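Side-chain contacts in rhamnose ABC transporter, rhamnose-binding protein (Actinomyces odontolyticus ATCC 17982, PDB 5BQ3), which probably binds a sugar, most likely rhamnose, outside the cell membrane and passes it to an ABC transporter: residues I189-Y194 with Q207-A212; R232-S237 with V243-L248; V155-A160 with A169-M174. All blocks are in the same frame, centred on the assembly; numbering follows the deposited sequence.

Interactions 1, 2 and 3 all join a helix to one four-stranded parallel sheet. Interactions 1 and 2 lie on the same face, where helices 199-212 and 224-236 pack side by side and touch through Leu210 and Tyr233, and Leu210 also meets Val243 just before strand 244-247; interaction 3 lies on the opposite face, under helix 165-180. Strands 153-159 and 187-194, used by interactions 3 and 1, are hydrogen-bonded neighbours. Interaction 1 sits on an outermost strand and is only partly buried, with alanine and valine against one leucine. Interactions 2 and 3 are core contacts. Interaction 2 is purely aliphatic, although a serine hydroxyl bonds back to its helix end, whereas interaction 3 brings a serine hydroxyl into the apolar layer.

Interaction 1: I189-Y194 with Q207-A212; sequences IVAKVY and QGLLQA
Ala191 and Val193 meet Leu209 without a flat group among them: no ring or amide offers a face or an edge here, and the whole contact is made by methyl groups. CD1 of Leu209 does most of the touching. It approaches CB of Ala191 to 3.8 Å and reaches CG1 and CG2 of Val193 at the same 3.8 Å each, while Leu209 CD2 only grazes Val193 CG2 at 4.2 Å. The leucine does not point straight at the strand from its CA. Its CG stands anti to the backbone N (chi1 -156°), and the branched end comes nearer the strand than the CB does.

Ala191 and Val193 are two residues apart on strand 187-194, so both look toward helix 199-212, while Lys192 between them turns to the other face of the sheet. The helix lies in the connection from this outermost strand to strand 218-221, and Leu209 also reaches Ala156 of the neighbouring strand 153-159. Size follows place: alanine lets the helix sit close, with 7.8 Å from Ala191 CA to Leu209 CA, and valine fills the space beside the leucine. With dispersion and exclusion of water as its forces, the contact rewards fit and lacks the directional pull of polar bonds; the register of the strand is fixed by its backbone bonds to strand 153-159.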
ATOM      1  N   ILE A 189      18.089  -3.391 -17.510  1.00 34.15           N
ATOM      2  CA  ILE A 189      18.408  -3.709 -16.115  1.00 32.60           C
ATOM      3  C   ILE A 189      19.829  -4.282 -16.111  1.00 36.01           C
ATOM      4  O   ILE A 189      20.108  -5.240 -16.836  1.00 36.95           O
ATOM      5  CB  ILE A 189      17.361  -4.638 -15.428  1.00 35.08           C
ATOM      6  CG1 ILE A 189      15.911  -4.077 -15.531  1.00 34.98           C
ATOM      7  CG2 ILE A 189      17.747  -4.967 -13.971  1.00 34.48           C
ATOM      8  CD1 ILE A 189      15.623  -2.647 -14.922  1.00 41.30           C
ATOM      9  N   VAL A 190      20.735  -3.639 -15.364  1.00 31.16           N
ATOM     10  CA  VAL A 190      22.150  -4.021 -15.315  1.00 31.06           C
ATOM     11  C   VAL A 190      22.542  -4.589 -13.931  1.00 34.94           C
ATOM     12  O   VAL A 190      23.614  -5.178 -13.807  1.00 35.99           O
ATOM     13  CB  VAL A 190      23.093  -2.857 -15.741  1.00 34.42           C
ATOM     14  CG1 VAL A 190      22.819  -2.418 -17.176  1.00 34.67           C
ATOM     15  CG2 VAL A 190      23.002  -1.672 -14.785  1.00 33.32           C
ATOM     16  N   ALA A 191      21.691  -4.403 -12.904  1.00 30.31           N
ATOM     17  CA  ALA A 191      21.949  -4.886 -11.548  1.00 30.03           C
ATOM     18  C   ALA A 191      20.666  -5.064 -10.735  1.00 33.80           C
ATOM     19  O   ALA A 191      19.688  -4.340 -10.942  1.00 32.73           O
ATOM     20  CB  ALA A 191      22.884  -3.934 -10.816  1.00 30.73           C
ATOM     21  N   LYS A 192      20.692  -6.024  -9.792  1.00 31.16           N
ATOM     22  CA  LYS A 192      19.618  -6.347  -8.854  1.00 30.74           C
ATOM     23  C   LYS A 192      20.238  -6.594  -7.478  1.00 37.10           C
ATOM     24  O   LYS A 192      20.699  -7.705  -7.189  1.00 37.90           O
ATOM     25  CB  LYS A 192      18.794  -7.556  -9.332  1.00 32.78           C
ATOM     26  CG  LYS A 192      17.767  -7.229 -10.411  1.00 41.10           C
ATOM     27  CD  LYS A 192      16.497  -8.068 -10.262  1.00 48.46           C
ATOM     28  CE  LYS A 192      16.576  -9.403 -10.949  1.00 56.50           C
ATOM     29  NZ  LYS A 192      15.415 -10.262 -10.600  1.00 64.36           N
ATOM     30  N   VAL A 193      20.304  -5.537  -6.651  1.00 34.24           N
ATOM     31  CA  VAL A 193      20.891  -5.590  -5.306  1.00 34.82           C
ATOM     32  C   VAL A 193      19.790  -5.584  -4.237  1.00 39.00           C
ATOM     33  O   VAL A 193      18.667  -5.153  -4.508  1.00 37.27           O
ATOM     34  CB  VAL A 193      21.944  -4.483  -5.048  1.00 39.05           C
ATOM     35  CG1 VAL A 193      23.203  -4.721  -5.875  1.00 39.50           C
ATOM     36  CG2 VAL A 193      21.375  -3.086  -5.292  1.00 38.32           C
ATOM     37  N   TYR A 194      20.116  -6.072  -3.025  1.00 37.47           N
ATOM     38  CA  TYR A 194      19.155  -6.186  -1.932  1.00 37.36           C
ATOM     39  C   TYR A 194      19.644  -5.475  -0.663  1.00 42.58           C
ATOM     40  O   TYR A 194      20.698  -5.811  -0.117  1.00 43.29           O
ATOM     41  CB  TYR A 194      18.839  -7.668  -1.659  1.00 38.82           C
ATOM     42  CG  TYR A 194      18.293  -8.385  -2.877  1.00 40.23           C
ATOM     43  CD1 TYR A 194      16.966  -8.225  -3.267  1.00 41.31           C
ATOM     44  CD2 TYR A 194      19.112  -9.187  -3.666  1.00 41.92           C
ATOM     45  CE1 TYR A 194      16.465  -8.853  -4.407  1.00 42.44           C
ATOM     46  CE2 TYR A 194      18.624  -9.821  -4.808  1.00 43.01           C
ATOM     47  CZ  TYR A 194      17.296  -9.653  -5.173  1.00 50.06           C
ATOM     48  OH  TYR A 194      16.802 -10.277  -6.294  1.00 51.70           O
ATOM     49  N   GLN A 207      26.117   2.469  -2.601  1.00 42.24           N
ATOM     50  CA  GLN A 207      27.512   2.903  -2.705  1.00 43.44           C
ATOM     51  C   GLN A 207      28.284   1.969  -3.652  1.00 47.92           C
ATOM     52  O   GLN A 207      28.990   2.450  -4.539  1.00 48.38           O
ATOM     53  CB  GLN A 207      28.160   2.937  -1.308  1.00 46.04           C
ATOM     54  CG  GLN A 207      29.506   3.662  -1.255  1.00 62.23           C
ATOM     55  CD  GLN A 207      30.110   3.735   0.131  1.00 84.74           C
ATOM     56  OE1 GLN A 207      29.580   3.205   1.117  1.00 79.73           O
ATOM     57  NE2 GLN A 207      31.250   4.401   0.232  1.00 80.99           N
ATOM     58  N   GLY A 208      28.108   0.657  -3.467  1.00 44.11           N
ATOM     59  CA  GLY A 208      28.729  -0.380  -4.284  1.00 44.02           C
ATOM     60  C   GLY A 208      28.156  -0.472  -5.686  1.00 46.91           C
ATOM     61  O   GLY A 208      28.851  -0.900  -6.612  1.00 47.50           O
ATOM     62  N   LEU A 209      26.881  -0.065  -5.844  1.00 41.41           N
ATOM     63  CA  LEU A 209      26.138  -0.044  -7.107  1.00 40.10           C
ATOM     64  C   LEU A 209      26.786   0.924  -8.105  1.00 42.97           C
ATOM     65  O   LEU A 209      26.939   0.575  -9.275  1.00 42.42           O
ATOM     66  CB  LEU A 209      24.679   0.367  -6.826  1.00 39.31           C
ATOM     67  CG  LEU A 209      23.587  -0.056  -7.807  1.00 43.41           C
ATOM     68  CD1 LEU A 209      23.533  -1.565  -7.972  1.00 43.68           C
ATOM     69  CD2 LEU A 209      22.236   0.429  -7.324  1.00 44.94           C
ATOM     70  N   LEU A 210      27.192   2.119  -7.631  1.00 39.27           N
ATOM     71  CA  LEU A 210      27.848   3.139  -8.449  1.00 39.27           C
ATOM     72  C   LEU A 210      29.330   2.806  -8.656  1.00 43.87           C
ATOM     73  O   LEU A 210      29.945   3.336  -9.581  1.00 44.73           O
ATOM     74  CB  LEU A 210      27.687   4.545  -7.826  1.00 39.56           C
ATOM     75  CG  LEU A 210      26.441   5.391  -8.209  1.00 43.22           C
ATOM     76  CD1 LEU A 210      26.284   5.556  -9.718  1.00 42.99           C
ATOM     77  CD2 LEU A 210      25.167   4.878  -7.560  1.00 44.55           C
ATOM     78  N   GLN A 211      29.897   1.925  -7.809  1.00 40.02           N
ATOM     79  CA  GLN A 211      31.283   1.467  -7.915  1.00 40.47           C
ATOM     80  C   GLN A 211      31.403   0.414  -9.021  1.00 43.90           C
ATOM     81  O   GLN A 211      32.342   0.471  -9.815  1.00 44.55           O
ATOM     82  CB  GLN A 211      31.783   0.907  -6.572  1.00 42.36           C
ATOM     83  CG  GLN A 211      32.209   1.991  -5.582  1.00 59.00           C
ATOM     84  CD  GLN A 211      32.503   1.486  -4.184  1.00 78.61           C
ATOM     85  OE1 GLN A 211      32.505   0.280  -3.896  1.00 75.37           O
ATOM     86  NE2 GLN A 211      32.760   2.413  -3.272  1.00 68.67           N
ATOM     87  N   ALA A 212      30.437  -0.528  -9.080  1.00 39.54           N
ATOM     88  CA  ALA A 212      30.374  -1.607 -10.071  1.00 39.29           C
ATOM     89  C   ALA A 212      29.766  -1.136 -11.396  1.00 42.88           C
ATOM     90  O   ALA A 212      30.119  -1.671 -12.447  1.00 42.82           O
ATOM     91  CB  ALA A 212      29.572  -2.773  -9.518  1.00 39.46           C
TER

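Interaction 2: R232-S237 with V243-L248; sequences RYLSTS and VFLTGL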
ATOM      1  N   ARG A 232      20.057   9.545   0.240  1.00 41.06           N
ATOM      2  CA  ARG A 232      21.048  10.096   1.161  1.00 42.35           C
ATOM      3  C   ARG A 232      22.458   9.939   0.585  1.00 46.41           C
ATOM      4  O   ARG A 232      23.290  10.827   0.782  1.00 48.05           O
ATOM      5  CB  ARG A 232      20.942   9.427   2.538  1.00 43.00           C
ATOM      6  CG  ARG A 232      21.566  10.255   3.661  1.00 54.31           C
ATOM      7  CD  ARG A 232      21.265   9.710   5.044  1.00 58.97           C
ATOM      8  NE  ARG A 232      22.003   8.480   5.329  1.00 59.24           N
ATOM      9  CZ  ARG A 232      21.452   7.273   5.385  1.00 69.36           C
ATOM     10  NH1 ARG A 232      20.148   7.120   5.181  1.00 56.50           N
ATOM     11  NH2 ARG A 232      22.198   6.210   5.651  1.00 53.57           N
ATOM     12  N   TYR A 233      22.712   8.833  -0.144  1.00 41.30           N
ATOM     13  CA  TYR A 233      24.003   8.578  -0.781  1.00 41.39           C
ATOM     14  C   TYR A 233      24.208   9.493  -1.991  1.00 45.08           C
ATOM     15  O   TYR A 233      25.265  10.113  -2.097  1.00 45.44           O
ATOM     16  CB  TYR A 233      24.160   7.097  -1.188  1.00 41.61           C
ATOM     17  CG  TYR A 233      25.353   6.846  -2.089  1.00 44.14           C
ATOM     18  CD1 TYR A 233      26.651   6.878  -1.585  1.00 47.57           C
ATOM     19  CD2 TYR A 233      25.188   6.622  -3.453  1.00 44.25           C
ATOM     20  CE1 TYR A 233      27.754   6.692  -2.418  1.00 49.42           C
ATOM     21  CE2 TYR A 233      26.282   6.436  -4.295  1.00 45.63           C
ATOM     22  CZ  TYR A 233      27.565   6.465  -3.772  1.00 55.87           C
ATOM     23  OH  TYR A 233      28.650   6.266  -4.595  1.00 59.04           O
ATOM     24  N   LEU A 234      23.216   9.550  -2.906  1.00 41.24           N
ATOM     25  CA  LEU A 234      23.275  10.340  -4.139  1.00 42.01           C
ATOM     26  C   LEU A 234      23.421  11.843  -3.877  1.00 49.54           C
ATOM     27  O   LEU A 234      24.206  12.489  -4.571  1.00 50.07           O
ATOM     28  CB  LEU A 234      22.053  10.078  -5.031  1.00 40.85           C
ATOM     29  CG  LEU A 234      22.008   8.716  -5.728  1.00 43.93           C
ATOM     30  CD1 LEU A 234      20.593   8.337  -6.075  1.00 42.92           C
ATOM     31  CD2 LEU A 234      22.878   8.694  -6.971  1.00 46.30           C
ATOM     32  N   SER A 235      22.710  12.385  -2.864  1.00 48.22           N
ATOM     33  CA  SER A 235      22.755  13.807  -2.495  1.00 50.45           C
ATOM     34  C   SER A 235      24.129  14.237  -1.953  1.00 57.69           C
ATOM     35  O   SER A 235      24.509  15.397  -2.119  1.00 59.08           O
ATOM     36  CB  SER A 235      21.682  14.129  -1.464  1.00 53.86           C
ATOM     37  OG  SER A 235      21.847  13.355  -0.288  1.00 61.92           O
ATOM     38  N   THR A 236      24.861  13.306  -1.306  1.00 55.00           N
ATOM     39  CA  THR A 236      26.182  13.562  -0.717  1.00 56.78           C
ATOM     40  C   THR A 236      27.328  13.200  -1.683  1.00 61.32           C
ATOM     41  O   THR A 236      28.486  13.502  -1.388  1.00 62.56           O
ATOM     42  CB  THR A 236      26.337  12.801   0.616  1.00 65.39           C
ATOM     43  OG1 THR A 236      26.081  11.410   0.411  1.00 63.74           O
ATOM     44  CG2 THR A 236      25.435  13.351   1.718  1.00 64.06           C
ATOM     45  N   SER A 237      27.010  12.568  -2.832  1.00 56.90           N
ATOM     46  CA  SER A 237      27.999  12.159  -3.834  1.00 56.81           C
ATOM     47  C   SER A 237      27.984  13.076  -5.073  1.00 62.10           C
ATOM     48  O   SER A 237      27.149  13.980  -5.168  1.00 61.97           O
ATOM     49  CB  SER A 237      27.770  10.706  -4.251  1.00 57.91           C
ATOM     50  OG  SER A 237      26.562  10.548  -4.974  1.00 62.44           O
ATOM     51  N   VAL A 243      22.500  10.772 -11.737  1.00 43.71           N
ATOM     52  CA  VAL A 243      21.860   9.461 -11.619  1.00 41.01           C
ATOM     53  C   VAL A 243      20.477   9.687 -10.997  1.00 43.09           C
ATOM     54  O   VAL A 243      20.378  10.201  -9.879  1.00 42.54           O
ATOM     55  CB  VAL A 243      22.721   8.431 -10.825  1.00 43.99           C
ATOM     56  CG1 VAL A 243      21.973   7.114 -10.616  1.00 42.32           C
ATOM     57  CG2 VAL A 243      24.058   8.176 -11.513  1.00 44.35           C
ATOM     58  N   PHE A 244      19.419   9.337 -11.746  1.00 38.39           N
ATOM     59  CA  PHE A 244      18.029   9.491 -11.317  1.00 37.36           C
ATOM     60  C   PHE A 244      17.633   8.425 -10.301  1.00 37.68           C
ATOM     61  O   PHE A 244      18.115   7.298 -10.369  1.00 36.51           O
ATOM     62  CB  PHE A 244      17.078   9.434 -12.526  1.00 39.78           C
ATOM     63  CG  PHE A 244      17.207  10.595 -13.479  1.00 43.41           C
ATOM     64  CD1 PHE A 244      16.449  11.748 -13.304  1.00 47.91           C
ATOM     65  CD2 PHE A 244      18.072  10.531 -14.566  1.00 46.71           C
ATOM     66  CE1 PHE A 244      16.573  12.826 -14.186  1.00 50.60           C
ATOM     67  CE2 PHE A 244      18.195  11.609 -15.447  1.00 51.23           C
ATOM     68  CZ  PHE A 244      17.444  12.749 -15.250  1.00 50.32           C
ATOM     69  N   LEU A 245      16.754   8.780  -9.360  1.00 32.56           N
ATOM     70  CA  LEU A 245      16.275   7.838  -8.361  1.00 30.67           C
ATOM     71  C   LEU A 245      14.761   7.911  -8.262  1.00 34.21           C
ATOM     72  O   LEU A 245      14.188   8.977  -8.039  1.00 34.23           O
ATOM     73  CB  LEU A 245      16.935   8.050  -6.983  1.00 30.68           C
ATOM     74  CG  LEU A 245      16.400   7.177  -5.832  1.00 34.20           C
ATOM     75  CD1 LEU A 245      16.764   5.711  -6.006  1.00 32.92           C
ATOM     76  CD2 LEU A 245      16.876   7.677  -4.515  1.00 37.40           C
ATOM     77  N   THR A 246      14.128   6.753  -8.420  1.00 30.32           N
ATOM     78  CA  THR A 246      12.685   6.596  -8.338  1.00 29.89           C
ATOM     79  C   THR A 246      12.375   5.248  -7.663  1.00 33.11           C
ATOM     80  O   THR A 246      13.286   4.477  -7.344  1.00 32.37           O
ATOM     81  CB  THR A 246      12.042   6.775  -9.732  1.00 38.11           C
ATOM     82  OG1 THR A 246      10.626   6.813  -9.588  1.00 38.67           O
ATOM     83  CG2 THR A 246      12.445   5.701 -10.723  1.00 35.66           C
ATOM     84  N   GLY A 247      11.095   5.007  -7.422  1.00 29.64           N
ATOM     85  CA  GLY A 247      10.614   3.792  -6.786  1.00 28.52           C
ATOM     86  C   GLY A 247       9.426   4.081  -5.905  1.00 31.67           C
ATOM     87  O   GLY A 247       8.561   4.882  -6.271  1.00 31.09           O
ATOM     88  N   LEU A 248       9.390   3.441  -4.729  1.00 28.13           N
ATOM     89  CA  LEU A 248       8.311   3.608  -3.760  1.00 27.86           C
ATOM     90  C   LEU A 248       8.859   4.197  -2.469  1.00 32.61           C
ATOM     91  O   LEU A 248       9.719   3.584  -1.847  1.00 32.78           O
ATOM     92  CB  LEU A 248       7.586   2.272  -3.502  1.00 27.18           C
ATOM     93  CG  LEU A 248       7.092   1.508  -4.735  1.00 31.39           C
ATOM     94  CD1 LEU A 248       6.837   0.076  -4.399  1.00 31.33           C
ATOM     95  CD2 LEU A 248       5.836   2.129  -5.323  1.00 33.69           C
TER
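Leu234 straddles Val243 and Leu245 with its two methyl groups, one for each. Its CD2 rests against CB of Val243 at 3.9 Å, and the two side chains cross at about a right angle. CD1 goes to the leucine of the strand instead, 3.8 Å from Leu245 CB and 4.1 Å from Leu245 CD2, along an oblique crossing. CB of Leu234 already heads for the strand; chi1 of -72° sets CG anti to the carbonyl carbon, and chi2 of 156° carries CD1 on toward Leu245 while CD2 branches to Val243. Val243 uses CG1 on this side as well, while its CG2 faces Leu210 of helix 199-212.

These residues close a beta-alpha-beta unit of strand 218-221, helix 224-236 and strand 244-247, in one of the two Rossmann-like lobes expected of a type I periplasmic binding protein. Leucine suits the helix because its fork can span two positions, one just before the strand and one in it; valine and leucine offer it broad aliphatic flanks. With an alanine here instead of Leu234, a gap is likely to open where the two methyls sat, and Val243 and Leu245 would lose their cover from this side chain.

At the end of the helix the contacts turn polar. Ser237 OG donates to Leu234 O at 3.1 Å, coming from above the carbonyl plane with a C=O...OG angle of 103°, and the same OG lies over one face of the Tyr233 ring, toward its rim. Farther out, Arg232 forms a salt bridge with Asp199.

Interaction 3: V155-A160 with A169-M174; sequences VAILSA and AWIKFM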
ATOM      1  N   VAL A 155      19.724   0.843 -16.038  1.00 33.83           N
ATOM      2  CA  VAL A 155      18.967   0.963 -14.787  1.00 32.31           C
ATOM      3  C   VAL A 155      19.333  -0.183 -13.816  1.00 35.16           C
ATOM      4  O   VAL A 155      19.555  -1.308 -14.252  1.00 35.15           O
ATOM      5  CB  VAL A 155      17.438   0.997 -15.099  1.00 35.68           C
ATOM      6  CG1 VAL A 155      16.595   1.122 -13.835  1.00 34.34           C
ATOM      7  CG2 VAL A 155      17.098   2.120 -16.073  1.00 36.25           C
ATOM      8  N   ALA A 156      19.396   0.120 -12.506  1.00 30.82           N
ATOM      9  CA  ALA A 156      19.689  -0.846 -11.444  1.00 30.20           C
ATOM     10  C   ALA A 156      18.540  -0.898 -10.435  1.00 33.38           C
ATOM     11  O   ALA A 156      17.936   0.131 -10.147  1.00 32.93           O
ATOM     12  CB  ALA A 156      20.986  -0.479 -10.742  1.00 31.20           C
ATOM     13  N   ILE A 157      18.233  -2.093  -9.904  1.00 29.75           N
ATOM     14  CA  ILE A 157      17.154  -2.266  -8.928  1.00 28.72           C
ATOM     15  C   ILE A 157      17.750  -2.514  -7.531  1.00 32.92           C
ATOM     16  O   ILE A 157      18.566  -3.418  -7.359  1.00 32.85           O
ATOM     17  CB  ILE A 157      16.151  -3.386  -9.353  1.00 31.40           C
ATOM     18  CG1 ILE A 157      15.493  -3.061 -10.724  1.00 31.80           C
ATOM     19  CG2 ILE A 157      15.075  -3.622  -8.270  1.00 30.76           C
ATOM     20  CD1 ILE A 157      14.862  -4.243 -11.453  1.00 38.28           C
ATOM     21  N   LEU A 158      17.344  -1.686  -6.547  1.00 29.73           N
ATOM     22  CA  LEU A 158      17.730  -1.799  -5.141  1.00 29.82           C
ATOM     23  C   LEU A 158      16.471  -2.177  -4.362  1.00 35.51           C
ATOM     24  O   LEU A 158      15.687  -1.309  -3.965  1.00 35.45           O
ATOM     25  CB  LEU A 158      18.382  -0.501  -4.613  1.00 29.98           C
ATOM     26  CG  LEU A 158      19.163  -0.628  -3.289  1.00 34.32           C
ATOM     27  CD1 LEU A 158      20.458   0.121  -3.351  1.00 34.95           C
ATOM     28  CD2 LEU A 158      18.348  -0.136  -2.114  1.00 36.26           C
ATOM     29  N   SER A 159      16.259  -3.490  -4.197  1.00 32.76           N
ATOM     30  CA  SER A 159      15.088  -4.061  -3.536  1.00 32.55           C
ATOM     31  C   SER A 159      15.295  -4.231  -2.016  1.00 37.93           C
ATOM     32  O   SER A 159      16.332  -3.827  -1.479  1.00 37.83           O
ATOM     33  CB  SER A 159      14.759  -5.404  -4.175  1.00 36.51           C
ATOM     34  OG  SER A 159      13.468  -5.847  -3.794  1.00 45.56           O
ATOM     35  N   ALA A 160      14.292  -4.819  -1.327  1.00 35.33           N
ATOM     36  CA  ALA A 160      14.311  -5.109   0.110  1.00 35.83           C
ATOM     37  C   ALA A 160      15.109  -6.408   0.346  1.00 41.19           C
ATOM     38  O   ALA A 160      16.267  -6.466  -0.061  1.00 41.39           O
ATOM     39  CB  ALA A 160      12.886  -5.229   0.625  1.00 36.21           C
ATOM     40  N   ALA A 169       7.512  -9.805  -6.792  1.00 35.86           N
ATOM     41  CA  ALA A 169       6.338  -9.802  -7.660  1.00 35.93           C
ATOM     42  C   ALA A 169       6.366  -8.584  -8.590  1.00 40.15           C
ATOM     43  O   ALA A 169       6.140  -8.747  -9.789  1.00 40.80           O
ATOM     44  CB  ALA A 169       5.063  -9.807  -6.826  1.00 36.32           C
ATOM     45  N   TRP A 170       6.680  -7.376  -8.048  1.00 36.25           N
ATOM     46  CA  TRP A 170       6.762  -6.126  -8.820  1.00 36.28           C
ATOM     47  C   TRP A 170       7.937  -6.147  -9.805  1.00 39.31           C
ATOM     48  O   TRP A 170       7.783  -5.655 -10.924  1.00 39.85           O
ATOM     49  CB  TRP A 170       6.874  -4.884  -7.911  1.00 34.87           C
ATOM     50  CG  TRP A 170       5.779  -4.708  -6.894  1.00 35.78           C
ATOM     51  CD1 TRP A 170       4.444  -4.932  -7.069  1.00 38.97           C
ATOM     52  CD2 TRP A 170       5.925  -4.166  -5.570  1.00 35.17           C
ATOM     53  NE1 TRP A 170       3.758  -4.634  -5.912  1.00 38.25           N
ATOM     54  CE2 TRP A 170       4.641  -4.151  -4.980  1.00 39.22           C
ATOM     55  CE3 TRP A 170       7.023  -3.717  -4.814  1.00 36.03           C
ATOM     56  CZ2 TRP A 170       4.427  -3.708  -3.666  1.00 38.19           C
ATOM     57  CZ3 TRP A 170       6.811  -3.297  -3.510  1.00 37.13           C
ATOM     58  CH2 TRP A 170       5.525  -3.279  -2.954  1.00 37.71           C
ATOM     59  N   ILE A 171       9.099  -6.716  -9.387  1.00 34.33           N
ATOM     60  CA  ILE A 171      10.312  -6.855 -10.208  1.00 34.12           C
ATOM     61  C   ILE A 171      10.025  -7.806 -11.390  1.00 38.73           C
ATOM     62  O   ILE A 171      10.408  -7.486 -12.516  1.00 39.31           O
ATOM     63  CB  ILE A 171      11.539  -7.308  -9.355  1.00 36.98           C
ATOM     64  CG1 ILE A 171      12.013  -6.167  -8.423  1.00 36.37           C
ATOM     65  CG2 ILE A 171      12.705  -7.816 -10.229  1.00 38.48           C
ATOM     66  CD1 ILE A 171      12.783  -6.610  -7.170  1.00 39.48           C
ATOM     67  N   LYS A 172       9.329  -8.944 -11.139  1.00 34.91           N
ATOM     68  CA  LYS A 172       8.972  -9.928 -12.171  1.00 35.63           C
ATOM     69  C   LYS A 172       8.062  -9.292 -13.237  1.00 38.96           C
ATOM     70  O   LYS A 172       8.315  -9.491 -14.424  1.00 39.73           O
ATOM     71  CB  LYS A 172       8.318 -11.182 -11.551  1.00 38.77           C
ATOM     72  CG  LYS A 172       7.893 -12.274 -12.545  1.00 54.79           C
ATOM     73  CD  LYS A 172       9.063 -12.989 -13.225  1.00 66.36           C
ATOM     74  CE  LYS A 172       8.586 -13.846 -14.374  1.00 80.21           C
ATOM     75  NZ  LYS A 172       9.714 -14.330 -15.213  1.00 90.75           N
ATOM     76  N   PHE A 173       7.044  -8.502 -12.823  1.00 33.79           N
ATOM     77  CA  PHE A 173       6.152  -7.807 -13.763  1.00 33.59           C
ATOM     78  C   PHE A 173       6.942  -6.776 -14.572  1.00 36.54           C
ATOM     79  O   PHE A 173       6.710  -6.635 -15.772  1.00 38.28           O
ATOM     80  CB  PHE A 173       4.968  -7.135 -13.041  1.00 34.58           C
ATOM     81  CG  PHE A 173       3.822  -8.032 -12.624  1.00 35.88           C
ATOM     82  CD1 PHE A 173       3.066  -8.711 -13.572  1.00 39.93           C
ATOM     83  CD2 PHE A 173       3.445  -8.126 -11.291  1.00 36.67           C
ATOM     84  CE1 PHE A 173       1.991  -9.518 -13.187  1.00 41.14           C
ATOM     85  CE2 PHE A 173       2.368  -8.931 -10.906  1.00 39.81           C
ATOM     86  CZ  PHE A 173       1.650  -9.623 -11.856  1.00 39.06           C
HETATM   87  N   MSE A 174       7.911  -6.095 -13.919  1.00 29.96           N
HETATM   88  CA  MSE A 174       8.802  -5.112 -14.541  1.00 28.20           C
HETATM   89  C   MSE A 174       9.665  -5.762 -15.624  1.00 36.23           C
HETATM   90  O   MSE A 174       9.716  -5.248 -16.739  1.00 37.41           O
HETATM   91  CB  MSE A 174       9.689  -4.440 -13.486  1.00 27.68           C
HETATM   92  CG  MSE A 174       9.053  -3.205 -12.867  1.00 31.42           C
HETATM   93 SE   MSE A 174      10.266  -2.246 -11.691  0.75 35.09          SE
HETATM   94  CE  MSE A 174      11.598  -1.661 -13.005  1.00 32.78           C
TER
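Apolar contact between Ile157 and Ile171 carries most of this helix-on-strand packing. CG2 of Ile157 lies 3.9 Å from CD1 of Ile171 and 4.0 Å from its CG1, and the two side chains slide past one another in opposite directions. The same methyl of the strand residue stands anti to the backbone N, because CG1 takes the place anti to the carbonyl carbon (chi1 -60°); CG1 then carries CD1 toward Met174, modelled as selenomethionine, whose CE is a looser 4.4 Å away from Ile157 CD1. Beta-branched isoleucine suits the strand, offering two separate arms to two turns of helix.

The helix belongs to a beta-alpha-beta crossover, strand 153-159, helix 165-180 and strand 187-194, and runs back almost antiparallel to the strand before it, at 164°, with the axes 11.0 Å apart.

A mixed polar and apolar contact completes the set. Ile171 CD1 touches Ser159 at both of its side-chain atoms, 3.8 Å from CB and 3.5 Å from OG, a van der Waals approach. Serine is small enough to sit in front of the isoleucine's terminal methyl, and it also touches Tyr194 of strand 187-194.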